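Local coordinates for protein lipoxygenase (Cyanothece sp., PDB 5EK8) that probably adds molecular oxygen to polyunsaturated fatty acids as a 9R-lipoxygenase, using a non-heme iron centre, at residues Q37-T41 with Y134-I138; L68-E74 with G88-Q94; A112-E116 with K143-T149; N122-F126 with I383-L387; T182-Y186 with K392-I397. All coordinates share one frame; numbering follows the deposited sequence.

Interaction 1. Residues Q37-T41 with Y134-I138; sequences QVSKT and YTNRI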
# COMPACT_ATOMS: atom_id res chain seq x y z
N GLN A 37 -14.73 -2.91 19.94
CA GLN A 37 -13.45 -2.21 19.92
C GLN A 37 -13.64 -0.70 20.01
O GLN A 37 -12.71 0.07 19.76
CB GLN A 37 -12.66 -2.60 18.67
CG GLN A 37 -12.23 -4.06 18.67
CD GLN A 37 -11.48 -4.45 17.41
OE1 GLN A 37 -11.65 -3.83 16.36
NE2 GLN A 37 -10.65 -5.49 17.51
N VAL A 38 -14.84 -0.29 20.38
CA VAL A 38 -15.12 1.12 20.64
C VAL A 38 -15.13 1.35 22.15
O VAL A 38 -15.86 0.68 22.88
CB VAL A 38 -16.47 1.56 20.04
CG1 VAL A 38 -16.74 3.02 20.39
CG2 VAL A 38 -16.48 1.35 18.55
N SER A 39 -14.30 2.27 22.62
CA SER A 39 -14.24 2.58 24.05
C SER A 39 -15.18 3.74 24.39
O SER A 39 -15.09 4.82 23.80
CB SER A 39 -12.81 2.90 24.48
OG SER A 39 -12.74 3.08 25.88
N LYS A 40 -16.08 3.49 25.33
CA LYS A 40 -17.01 4.51 25.78
C LYS A 40 -16.23 5.68 26.35
O LYS A 40 -15.51 5.52 27.33
CB LYS A 40 -17.96 3.95 26.84
CG LYS A 40 -18.80 2.77 26.39
CD LYS A 40 -18.04 1.46 26.45
CE LYS A 40 -18.88 0.31 25.92
NZ LYS A 40 -19.35 0.53 24.51
N THR A 41 -16.36 6.85 25.73
CA THR A 41 -15.63 8.01 26.22
C THR A 41 -16.23 8.48 27.54
O THR A 41 -17.41 8.83 27.62
CB THR A 41 -15.61 9.16 25.19
OG1 THR A 41 -16.54 10.17 25.57
CG2 THR A 41 -15.94 8.64 23.79
N TYR A 134 -14.69 12.34 18.15
CA TYR A 134 -13.62 11.51 18.70
C TYR A 134 -14.14 10.17 19.20
O TYR A 134 -14.96 10.11 20.12
CB TYR A 134 -12.89 12.26 19.82
CG TYR A 134 -12.07 13.44 19.34
CD1 TYR A 134 -10.75 13.27 18.94
CD2 TYR A 134 -12.62 14.72 19.27
CE1 TYR A 134 -9.99 14.34 18.50
CE2 TYR A 134 -11.87 15.80 18.82
CZ TYR A 134 -10.55 15.60 18.44
OH TYR A 134 -9.79 16.67 18.00
N THR A 135 -13.64 9.09 18.61
CA THR A 135 -14.09 7.75 18.95
C THR A 135 -12.96 6.93 19.54
O THR A 135 -12.03 6.54 18.84
CB THR A 135 -14.64 7.03 17.71
OG1 THR A 135 -15.44 7.94 16.95
CG2 THR A 135 -15.47 5.83 18.13
N ASN A 136 -13.06 6.64 20.84
CA ASN A 136 -11.98 5.98 21.57
C ASN A 136 -11.85 4.49 21.29
O ASN A 136 -12.77 3.86 20.77
CB ASN A 136 -12.15 6.19 23.08
CG ASN A 136 -12.07 7.64 23.49
OD1 ASN A 136 -11.67 8.50 22.70
ND2 ASN A 136 -12.44 7.93 24.74
N ARG A 137 -10.70 3.95 21.64
CA ARG A 137 -10.38 2.53 21.50
C ARG A 137 -9.28 2.19 22.50
O ARG A 137 -8.33 2.95 22.68
CB ARG A 137 -9.92 2.22 20.07
CG ARG A 137 -9.14 0.92 19.93
CD ARG A 137 -8.12 1.00 18.79
NE ARG A 137 -7.20 -0.13 18.82
CZ ARG A 137 -5.95 -0.07 19.27
NH1 ARG A 137 -5.44 1.07 19.71
NH2 ARG A 137 -5.19 -1.16 19.26
N ILE A 138 -9.41 1.05 23.17
CA ILE A 138 -8.44 0.67 24.19
C ILE A 138 -7.16 0.13 23.56
O ILE A 138 -7.14 -0.95 22.96
CB ILE A 138 -9.02 -0.37 25.16
CG1 ILE A 138 -10.11 0.27 26.00
CG2 ILE A 138 -7.91 -0.95 26.05
CD1 ILE A 138 -10.77 -0.68 26.98
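The backbone N of S39 donates an almost straight hydrogen bond to N136 O (2.9 Å, 172° at the hydrogen), but it meets that oxygen from well above the carbonyl plane. With end-to-end directions 123° apart, the loop 37-41 crosses the strand rather than running beside it. S39 turns its side chain inward, and its CB rests 3.6 Å from N136 CB. S39 OG, held anti to the backbone N (chi1 -175°), lies 3.9 Å from I138 CG1. N136 carries the other end of the contact: the N136 and T41 side chains cross at about a right angle, ND2 3.4 Å from T41 CB. An alanine in place of N136 would keep the backbone bond and the CB packing, but would probably leave a gap beside T41 and let T41 shift. V38 CG1 meets T135 CG2 at 3.8 Å. R137 touches Q37 O through its CB (3.5 Å), while its guanidinium leads off to a salt bridge with D121. The loop leaves helix 24-36 and runs past strand 132-143, an outermost strand of the four-stranded antiparallel PLAT-domain sheet, whose other side is paired with strand 115-126.

Interaction 2. Residues L68-E74 with G88-Q94; sequences LHNIELE and GKGVTDQ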
# COMPACT_ATOMS: atom_id res chain seq x y z
N LEU A 68 6.01 8.04 25.02
CA LEU A 68 4.69 7.93 24.39
C LEU A 68 3.91 9.20 24.70
O LEU A 68 3.29 9.32 25.75
CB LEU A 68 3.95 6.70 24.89
CG LEU A 68 2.71 6.25 24.11
CD1 LEU A 68 3.10 5.80 22.72
CD2 LEU A 68 1.99 5.14 24.84
N HIS A 69 3.96 10.15 23.77
CA HIS A 69 3.53 11.52 24.03
C HIS A 69 2.07 11.80 23.70
O HIS A 69 1.53 11.28 22.72
CB HIS A 69 4.41 12.47 23.23
CG HIS A 69 4.42 12.18 21.77
ND1 HIS A 69 5.28 11.26 21.20
CD2 HIS A 69 3.68 12.67 20.75
CE1 HIS A 69 5.07 11.21 19.90
NE2 HIS A 69 4.09 12.06 19.60
N ASN A 70 1.45 12.65 24.52
CA ASN A 70 0.12 13.19 24.26
C ASN A 70 -0.92 12.12 23.98
O ASN A 70 -1.78 12.29 23.11
CB ASN A 70 0.17 14.18 23.09
CG ASN A 70 1.28 15.21 23.24
OD1 ASN A 70 1.83 15.40 24.32
ND2 ASN A 70 1.60 15.89 22.14
N ILE A 71 -0.85 11.01 24.70
CA ILE A 71 -1.81 9.93 24.51
C ILE A 71 -2.71 9.86 25.73
O ILE A 71 -2.28 10.11 26.86
CB ILE A 71 -1.10 8.58 24.26
CG1 ILE A 71 -2.05 7.61 23.55
CG2 ILE A 71 -0.53 7.99 25.55
CD1 ILE A 71 -1.33 6.51 22.81
N GLU A 72 -3.98 9.55 25.50
CA GLU A 72 -4.97 9.58 26.57
C GLU A 72 -4.85 8.37 27.48
O GLU A 72 -4.62 7.25 27.02
CB GLU A 72 -6.39 9.68 26.00
CG GLU A 72 -6.74 11.07 25.48
CD GLU A 72 -8.11 11.13 24.81
OE1 GLU A 72 -9.04 10.43 25.28
OE2 GLU A 72 -8.24 11.87 23.81
N LEU A 73 -4.98 8.62 28.77
CA LEU A 73 -4.91 7.57 29.78
C LEU A 73 -6.16 7.59 30.65
O LEU A 73 -6.64 8.66 31.03
CB LEU A 73 -3.66 7.76 30.65
CG LEU A 73 -2.44 6.87 30.40
CD1 LEU A 73 -2.21 6.62 28.93
CD2 LEU A 73 -1.23 7.53 31.02
N GLU A 74 -6.67 6.41 30.95
CA GLU A 74 -7.82 6.31 31.84
C GLU A 74 -7.49 5.44 33.05
O GLU A 74 -6.94 4.34 32.92
CB GLU A 74 -9.04 5.74 31.09
CG GLU A 74 -9.55 6.64 29.96
CD GLU A 74 -10.75 6.06 29.23
OE1 GLU A 74 -11.06 4.86 29.42
OE2 GLU A 74 -11.39 6.80 28.44
N GLY A 88 -10.99 8.03 36.56
CA GLY A 88 -10.47 9.30 36.10
C GLY A 88 -9.77 9.28 34.75
O GLY A 88 -9.32 8.24 34.28
N LYS A 89 -9.68 10.45 34.12
CA LYS A 89 -9.07 10.59 32.80
C LYS A 89 -7.79 11.42 32.84
O LYS A 89 -7.40 11.92 33.89
CB LYS A 89 -10.06 11.24 31.83
CG LYS A 89 -10.79 10.28 30.92
CD LYS A 89 -11.93 10.99 30.22
CE LYS A 89 -11.49 12.34 29.68
NZ LYS A 89 -12.64 13.16 29.24
N GLY A 90 -7.15 11.57 31.68
CA GLY A 90 -5.97 12.40 31.56
C GLY A 90 -5.06 12.00 30.41
O GLY A 90 -5.30 11.00 29.73
N VAL A 91 -4.02 12.79 30.18
CA VAL A 91 -3.09 12.56 29.08
C VAL A 91 -1.63 12.55 29.53
O VAL A 91 -1.30 12.99 30.63
CB VAL A 91 -3.24 13.63 27.97
CG1 VAL A 91 -4.69 13.81 27.59
CG2 VAL A 91 -2.64 14.96 28.41
N THR A 92 -0.76 12.05 28.66
CA THR A 92 0.67 12.14 28.88
C THR A 92 1.18 13.46 28.31
O THR A 92 0.63 13.97 27.33
CB THR A 92 1.41 10.97 28.21
OG1 THR A 92 1.10 10.95 26.81
CG2 THR A 92 1.00 9.65 28.84
N ASP A 93 2.24 14.02 28.90
CA ASP A 93 2.88 15.18 28.29
C ASP A 93 3.83 14.71 27.20
O ASP A 93 3.85 13.52 26.86
CB ASP A 93 3.60 16.06 29.33
CG ASP A 93 4.66 15.31 30.13
OD1 ASP A 93 4.91 15.70 31.29
OD2 ASP A 93 5.27 14.34 29.62
N GLN A 94 4.63 15.63 26.67
CA GLN A 94 5.53 15.31 25.57
C GLN A 94 6.64 14.36 26.00
O GLN A 94 7.27 13.71 25.17
CB GLN A 94 6.10 16.59 24.97
CG GLN A 94 5.05 17.50 24.37
CD GLN A 94 5.62 18.80 23.84
OE1 GLN A 94 6.63 19.31 24.34
NE2 GLN A 94 4.99 19.35 22.80
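E72 and V91 face each other as a non-hydrogen-bonded antiparallel pair, and strands 72-74 and 88-91 run 157° apart with axes 4.5 Å from each other at closest. Flanking this pair, L73 N donates to G90 O in a nearly straight bond, and T92 N to I71 O at 3.1 Å. G90 has backbone angles at which a CB would press on the carbonyl before it, so glycine suits this place. Past the regular pairing, T92 points its side chain at the opposing chain. Its OG1, placed between the backbone N and the carbonyl carbon (chi1 57°), donates to L68 O at 2.9 Å, lying in the carbonyl plane on a lone pair. T92 OG1 in turn accepts from I71 N (2.9 Å, 170°), while the T92 methyl CG2 turns to L73 CD2 at 3.8 Å, the two side chains crossing at about a right angle. On the face with E72 and V91, E74 and K89 lie alongside each other, CG to CG 4.0 Å. Their polar ends part: E74 OE1 takes W76 NE1, and K89 NZ goes to Q42 O. N70 ND2 and H69 NE2 likewise bond outward, to E484 and N377. The buried T92 hydroxyl therefore works as both donor and acceptor, satisfying two backbone groups where strand pairing gives out, whereas the carboxylates and the lysine offer at most a long-range attraction.

Interaction 3. Residues A112-E116 with K143-T149; sequences APDLE and KGGDNVT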
# COMPACT_ATOMS: atom_id res chain seq x y z
N ALA A 112 -11.07 0.33 48.84
CA ALA A 112 -9.94 0.91 48.13
C ALA A 112 -9.83 0.34 46.72
O ALA A 112 -9.99 -0.86 46.53
CB ALA A 112 -8.65 0.68 48.90
N PRO A 113 -9.56 1.21 45.74
CA PRO A 113 -9.41 0.74 44.36
C PRO A 113 -8.18 -0.14 44.11
O PRO A 113 -7.12 0.07 44.71
CB PRO A 113 -9.30 2.05 43.56
CG PRO A 113 -8.93 3.10 44.56
CD PRO A 113 -9.56 2.68 45.84
N ASP A 114 -8.35 -1.14 43.25
CA ASP A 114 -7.24 -1.94 42.73
C ASP A 114 -6.96 -1.46 41.32
O ASP A 114 -7.67 -1.80 40.37
CB ASP A 114 -7.58 -3.43 42.75
CG ASP A 114 -7.93 -3.93 44.14
OD1 ASP A 114 -7.42 -3.36 45.12
OD2 ASP A 114 -8.72 -4.90 44.25
N LEU A 115 -5.90 -0.66 41.17
CA LEU A 115 -5.72 0.17 39.99
C LEU A 115 -5.38 -0.58 38.70
O LEU A 115 -4.79 -1.66 38.71
CB LEU A 115 -4.64 1.22 40.25
CG LEU A 115 -5.09 2.31 41.23
CD1 LEU A 115 -4.01 3.36 41.40
CD2 LEU A 115 -6.39 2.95 40.75
N GLU A 116 -5.80 0.04 37.59
CA GLU A 116 -5.58 -0.46 36.24
C GLU A 116 -5.50 0.74 35.31
O GLU A 116 -6.41 1.58 35.29
CB GLU A 116 -6.71 -1.40 35.82
CG GLU A 116 -6.88 -1.52 34.31
CD GLU A 116 -8.01 -2.46 33.91
OE1 GLU A 116 -8.99 -2.00 33.29
OE2 GLU A 116 -7.92 -3.67 34.22
N LYS A 143 -1.50 -3.36 34.62
CA LYS A 143 -2.02 -3.64 35.96
C LYS A 143 -1.22 -2.89 37.02
O LYS A 143 0.01 -2.94 37.04
CB LYS A 143 -2.02 -5.15 36.23
CG LYS A 143 -3.04 -5.90 35.40
CD LYS A 143 -2.76 -7.39 35.35
CE LYS A 143 -3.74 -8.09 34.42
NZ LYS A 143 -3.34 -9.50 34.15
N GLY A 144 -1.93 -2.19 37.89
CA GLY A 144 -1.31 -1.42 38.96
C GLY A 144 -1.55 -2.03 40.32
O GLY A 144 -2.08 -3.14 40.44
N GLY A 145 -1.16 -1.30 41.36
CA GLY A 145 -1.24 -1.80 42.73
C GLY A 145 -2.64 -2.07 43.23
O GLY A 145 -3.62 -1.50 42.74
N ASP A 146 -2.74 -2.96 44.21
CA ASP A 146 -4.02 -3.29 44.82
C ASP A 146 -4.16 -2.60 46.17
O ASP A 146 -3.15 -2.26 46.80
CB ASP A 146 -4.16 -4.81 44.99
CG ASP A 146 -3.75 -5.56 43.74
OD1 ASP A 146 -3.26 -6.70 43.88
OD2 ASP A 146 -3.91 -5.02 42.63
N ASN A 147 -5.40 -2.40 46.61
CA ASN A 147 -5.69 -1.75 47.89
C ASN A 147 -5.02 -0.39 48.01
O ASN A 147 -4.54 -0.02 49.08
CB ASN A 147 -5.25 -2.65 49.05
CG ASN A 147 -6.26 -2.67 50.18
OD1 ASN A 147 -7.47 -2.74 49.94
ND2 ASN A 147 -5.78 -2.61 51.41
N VAL A 148 -5.00 0.36 46.91
CA VAL A 148 -4.35 1.67 46.88
C VAL A 148 -5.04 2.64 47.83
O VAL A 148 -6.16 3.08 47.58
CB VAL A 148 -4.33 2.26 45.46
CG1 VAL A 148 -3.77 3.68 45.49
CG2 VAL A 148 -3.52 1.37 44.53
N THR A 149 -4.35 2.98 48.91
CA THR A 149 -4.88 3.88 49.93
C THR A 149 -3.92 5.05 50.15
O THR A 149 -3.86 5.62 51.24
CB THR A 149 -5.13 3.15 51.25
OG1 THR A 149 -4.12 2.15 51.44
CG2 THR A 149 -6.49 2.47 51.22
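L115 and V148 meet at about a right angle, CD1 of the leucine 3.7 Å from CG2 of the valine, and together they turn to Y102 and Y153. The pair of aspartates, D114 and D146, also crosses near a right angle, with carboxylate planes 63° apart. D114 CG stands anti to its carbonyl carbon (chi1 -58°), which brings OD1 onto N147 N (2.7 Å, 174°), the donor arriving nearly along the C-O bond. D146 OD2 instead turns to a salt bridge with R78; this positive charge probably eases the closeness of the two acids. This is the end of the PLAT-domain sheet: strands 115-126 and 132-143 pair at E116 and K143, and the chain after K143 follows the first strand back past its start. L115 N donates to G145 O at 2.9 Å, G144 N to L115 O, and V148 N to P113 O at 3.1 Å. With an alanine at D114, N147 N is likely to lose its acceptor, leaving the backbone at N147 less firmly tied to the strand. At the far end A112 CB lies against T149 CG2 at 3.6 Å, while T149 OG1 reaches back to N147 O.

Interaction 4. Residues N122-F126 with I383-L387; sequences NRVTF and IRLML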
# COMPACT_ATOMS: atom_id res chain seq x y z
N ASN A 122 -7.72 6.75 19.55
CA ASN A 122 -8.96 7.28 18.98
C ASN A 122 -8.86 7.73 17.52
O ASN A 122 -7.83 8.24 17.08
CB ASN A 122 -9.49 8.45 19.83
CG ASN A 122 -8.71 9.72 19.64
OD1 ASN A 122 -9.00 10.51 18.74
ND2 ASN A 122 -7.72 9.94 20.50
N ARG A 123 -9.94 7.52 16.78
CA ARG A 123 -10.08 8.01 15.42
C ARG A 123 -10.97 9.25 15.40
O ARG A 123 -11.90 9.37 16.20
CB ARG A 123 -10.67 6.93 14.52
CG ARG A 123 -9.97 5.59 14.64
CD ARG A 123 -10.61 4.54 13.73
NE ARG A 123 -9.78 3.35 13.63
CZ ARG A 123 -10.10 2.26 12.93
NH1 ARG A 123 -9.27 1.22 12.91
NH2 ARG A 123 -11.24 2.21 12.26
N VAL A 124 -10.70 10.17 14.47
CA VAL A 124 -11.50 11.38 14.37
C VAL A 124 -12.43 11.30 13.17
O VAL A 124 -12.02 10.96 12.07
CB VAL A 124 -10.62 12.63 14.27
CG1 VAL A 124 -11.49 13.89 14.30
CG2 VAL A 124 -9.61 12.66 15.40
N THR A 125 -13.70 11.62 13.41
CA THR A 125 -14.73 11.60 12.38
C THR A 125 -15.37 12.98 12.31
O THR A 125 -15.41 13.70 13.31
CB THR A 125 -15.78 10.49 12.68
OG1 THR A 125 -15.28 9.22 12.23
CG2 THR A 125 -17.12 10.76 12.00
N PHE A 126 -15.84 13.38 11.13
CA PHE A 126 -16.57 14.64 11.00
C PHE A 126 -18.08 14.41 10.92
O PHE A 126 -18.55 13.57 10.15
CB PHE A 126 -16.07 15.42 9.79
CG PHE A 126 -14.62 15.74 9.85
CD1 PHE A 126 -14.12 16.59 10.82
CD2 PHE A 126 -13.73 15.17 8.94
CE1 PHE A 126 -12.77 16.88 10.89
CE2 PHE A 126 -12.38 15.45 9.00
CZ PHE A 126 -11.90 16.31 9.98
N ILE A 383 -2.10 17.84 11.64
CA ILE A 383 -1.61 17.08 10.50
C ILE A 383 -2.09 15.63 10.56
O ILE A 383 -2.30 14.98 9.52
CB ILE A 383 -0.07 17.14 10.42
CG1 ILE A 383 0.37 18.56 10.06
CG2 ILE A 383 0.47 16.17 9.37
CD1 ILE A 383 -0.14 19.02 8.71
N ARG A 384 -2.30 15.13 11.77
CA ARG A 384 -2.94 13.83 11.97
C ARG A 384 -4.25 13.73 11.19
O ARG A 384 -4.43 12.83 10.36
CB ARG A 384 -3.23 13.60 13.45
CG ARG A 384 -4.19 12.45 13.71
CD ARG A 384 -5.07 12.74 14.91
NE ARG A 384 -5.53 11.51 15.54
CZ ARG A 384 -6.05 11.45 16.76
NH1 ARG A 384 -6.43 10.29 17.27
NH2 ARG A 384 -6.18 12.56 17.48
N LEU A 385 -5.13 14.69 11.44
CA LEU A 385 -6.43 14.77 10.78
C LEU A 385 -6.30 14.77 9.26
O LEU A 385 -7.23 14.40 8.54
CB LEU A 385 -7.18 16.03 11.23
CG LEU A 385 -8.21 15.89 12.35
CD1 LEU A 385 -7.69 15.02 13.48
CD2 LEU A 385 -8.61 17.26 12.87
N MET A 386 -5.13 15.17 8.78
CA MET A 386 -4.89 15.27 7.36
C MET A 386 -4.30 13.98 6.79
O MET A 386 -4.59 13.61 5.65
CB MET A 386 -3.96 16.44 7.07
CG MET A 386 -3.35 16.45 5.69
SD MET A 386 -2.35 17.92 5.45
CE MET A 386 -1.76 17.63 3.80
N LEU A 387 -3.50 13.28 7.59
CA LEU A 387 -2.75 12.12 7.09
C LEU A 387 -3.39 10.76 7.39
O LEU A 387 -3.38 9.88 6.53
CB LEU A 387 -1.33 12.14 7.65
CG LEU A 387 -0.36 13.10 6.96
CD1 LEU A 387 1.03 12.99 7.58
CD2 LEU A 387 -0.31 12.81 5.47
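V124 CG2 sits between two groups of helix 383-391: it packs on L385 CD1 at 3.6 Å and covers one face of the R384 guanidinium, 3.9 Å above the plane and over its centre. This is the close half of the contact. R384 CG points away from the backbone N and the chain bends at chi2, which carries the guanidinium over V124 to N122. There NH1 gives N122 OD1 a weak, strongly bent hydrogen bond (3.0 Å, 126°), the amide and guanidinium planes standing 66° apart; NH2 makes a further weak bond to R379 O. Both N122 and R384 are buried, and Y134 and N136 of the next strand lean on N122 from its own sheet. The other half is looser. F126 approaches L385 obliquely, its CZ 4.4 Å from L385 CG, and both residues are partly exposed. R123, on the opposite side of the strand, turns away from the helix and salt-bridges D184. Strand 122-126 and helix 383-387 cross at 78° with axes 9.6 Å apart, so the end of a PLAT-domain strand lies across a helix of the lipoxygenase domain and touches it through few side chains. With only a weak bond from R384 to N122, the helix side of this contact probably rests mainly on the apolar packing of V124 against L385 and the guanidinium face.

Interaction 5. Residues T182-Y186 with K392-I397; sequences TPDDY and KSIINI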
# COMPACT_ATOMS: atom_id res chain seq x y z
N THR A 182 -4.95 -6.44 14.90
CA THR A 182 -4.52 -5.17 14.35
C THR A 182 -4.98 -4.01 15.24
O THR A 182 -6.05 -4.09 15.86
CB THR A 182 -5.07 -4.97 12.93
OG1 THR A 182 -4.74 -3.66 12.45
CG2 THR A 182 -6.58 -5.13 12.92
N PRO A 183 -4.18 -2.94 15.31
CA PRO A 183 -4.58 -1.74 16.04
C PRO A 183 -5.30 -0.75 15.14
O PRO A 183 -5.61 0.37 15.56
CB PRO A 183 -3.25 -1.17 16.53
CG PRO A 183 -2.31 -1.52 15.43
CD PRO A 183 -2.77 -2.86 14.87
N ASP A 184 -5.56 -1.16 13.90
CA ASP A 184 -6.23 -0.33 12.91
C ASP A 184 -6.96 -1.21 11.89
O ASP A 184 -6.48 -1.44 10.78
CB ASP A 184 -5.22 0.59 12.21
CG ASP A 184 -5.85 1.45 11.12
OD1 ASP A 184 -7.06 1.77 11.22
OD2 ASP A 184 -5.13 1.79 10.16
N ASP A 185 -8.13 -1.71 12.29
CA ASP A 185 -8.90 -2.64 11.48
C ASP A 185 -9.61 -1.96 10.32
O ASP A 185 -9.80 -0.74 10.32
CB ASP A 185 -9.94 -3.36 12.33
CG ASP A 185 -10.19 -4.78 11.87
OD1 ASP A 185 -9.68 -5.14 10.77
OD2 ASP A 185 -10.88 -5.52 12.59
N TYR A 186 -10.00 -2.75 9.32
CA TYR A 186 -10.82 -2.25 8.22
C TYR A 186 -12.17 -1.74 8.71
O TYR A 186 -12.57 -2.02 9.84
CB TYR A 186 -11.08 -3.33 7.17
CG TYR A 186 -9.87 -3.94 6.49
CD1 TYR A 186 -8.99 -3.16 5.75
CD2 TYR A 186 -9.66 -5.30 6.53
CE1 TYR A 186 -7.91 -3.72 5.10
CE2 TYR A 186 -8.59 -5.88 5.88
CZ TYR A 186 -7.72 -5.09 5.17
OH TYR A 186 -6.65 -5.69 4.53
N LYS A 392 -4.54 4.92 6.92
CA LYS A 392 -5.22 3.90 7.69
C LYS A 392 -5.37 2.60 6.90
O LYS A 392 -5.36 2.61 5.67
CB LYS A 392 -6.59 4.39 8.17
CG LYS A 392 -7.53 4.90 7.09
CD LYS A 392 -8.95 4.40 7.35
CE LYS A 392 -10.03 5.36 6.82
NZ LYS A 392 -10.01 5.57 5.35
N SER A 393 -5.45 1.49 7.63
CA SER A 393 -5.78 0.16 7.09
C SER A 393 -4.70 -0.49 6.21
O SER A 393 -4.83 -1.67 5.88
CB SER A 393 -7.09 0.24 6.29
OG SER A 393 -8.18 0.57 7.14
N ILE A 394 -3.64 0.23 5.86
CA ILE A 394 -2.64 -0.31 4.93
C ILE A 394 -1.82 -1.44 5.57
O ILE A 394 -1.39 -2.38 4.89
CB ILE A 394 -1.69 0.79 4.40
CG1 ILE A 394 -0.92 0.29 3.18
CG2 ILE A 394 -0.74 1.28 5.48
CD1 ILE A 394 0.01 1.34 2.59
N ILE A 395 -1.65 -1.37 6.89
CA ILE A 395 -0.93 -2.42 7.61
C ILE A 395 -1.64 -3.76 7.44
O ILE A 395 -0.99 -4.80 7.30
CB ILE A 395 -0.81 -2.08 9.12
CG1 ILE A 395 -2.17 -1.71 9.71
CG2 ILE A 395 0.19 -0.94 9.33
CD1 ILE A 395 -2.18 -1.61 11.21
N ASN A 396 -2.97 -3.71 7.43
CA ASN A 396 -3.79 -4.90 7.26
C ASN A 396 -3.54 -5.58 5.92
O ASN A 396 -3.27 -6.78 5.85
CB ASN A 396 -5.27 -4.55 7.40
CG ASN A 396 -5.61 -3.91 8.74
OD1 ASN A 396 -5.15 -4.37 9.79
ND2 ASN A 396 -6.40 -2.84 8.71
N ILE A 397 -3.63 -4.80 4.84
CA ILE A 397 -3.52 -5.37 3.51
C ILE A 397 -2.09 -5.84 3.24
O ILE A 397 -1.90 -6.86 2.57
CB ILE A 397 -3.97 -4.38 2.40
CG1 ILE A 397 -3.93 -5.05 1.03
CG2 ILE A 397 -3.14 -3.11 2.40
CD1 ILE A 397 -4.78 -6.31 0.94
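Where helix 394-404 approaches the iron site through I397, the loop 182-186 grips its start through D184 and T182, which hold S393 and N396. The helix begins at S393, whose own side chain makes no capping bond; D184 OD2 takes up S393 N instead (2.6 Å, 173°). The helix start would probably favour this negative charge; the other carboxylate oxygen, OD1, is the one that pairs with R123. N396 works with both ends of its amide: OD1 accepts from T182 OG1 at 2.8 Å, on a lone pair in the carbonyl plane, and ND2 donates to D184 O. T182 OG1, anti to the backbone N (chi1 175°), also accepts from D184 N at 3.0 Å, closing an ST turn that holds the hydroxyl in place for N396. In the lipoxygenase domain this helix packs against helix 337-377, which carries iron ligands H359 and H364, and I397 has its side chain about 4 Å from those of H364 and I668, also a ligand. Y186 slides past N396 in the opposite direction; ND2 stands 3.9 Å over one face of the ring, offset toward the rim, while N396 CB meets CZ at 3.4 Å. R190 makes a cation-pi contact with this ring.

Interactions 1, 2 and 3 belong to the PLAT-domain sheet: interaction 2 pairs strands 72-79 and 82-91 in a hairpin, interaction 3 binds a loop at the far end of strand 115-126, and interaction 1 lays a loop on strand 132-143. Interactions 1 to 4 are partly buried, with interaction 3 farthest out, its centre about 44 Å from that of the chain. Interactions 3 and 4 share strand 115-126, yet their centres are about 34 Å apart. Backbone bonds dominate 2 and 3, whereas 4 relies on side-chain packing between domains. Interaction 5, about 11 Å from the chain's centre, is the buried contact, and its bonds chiefly involve side chains. R123 ties 4 to 5.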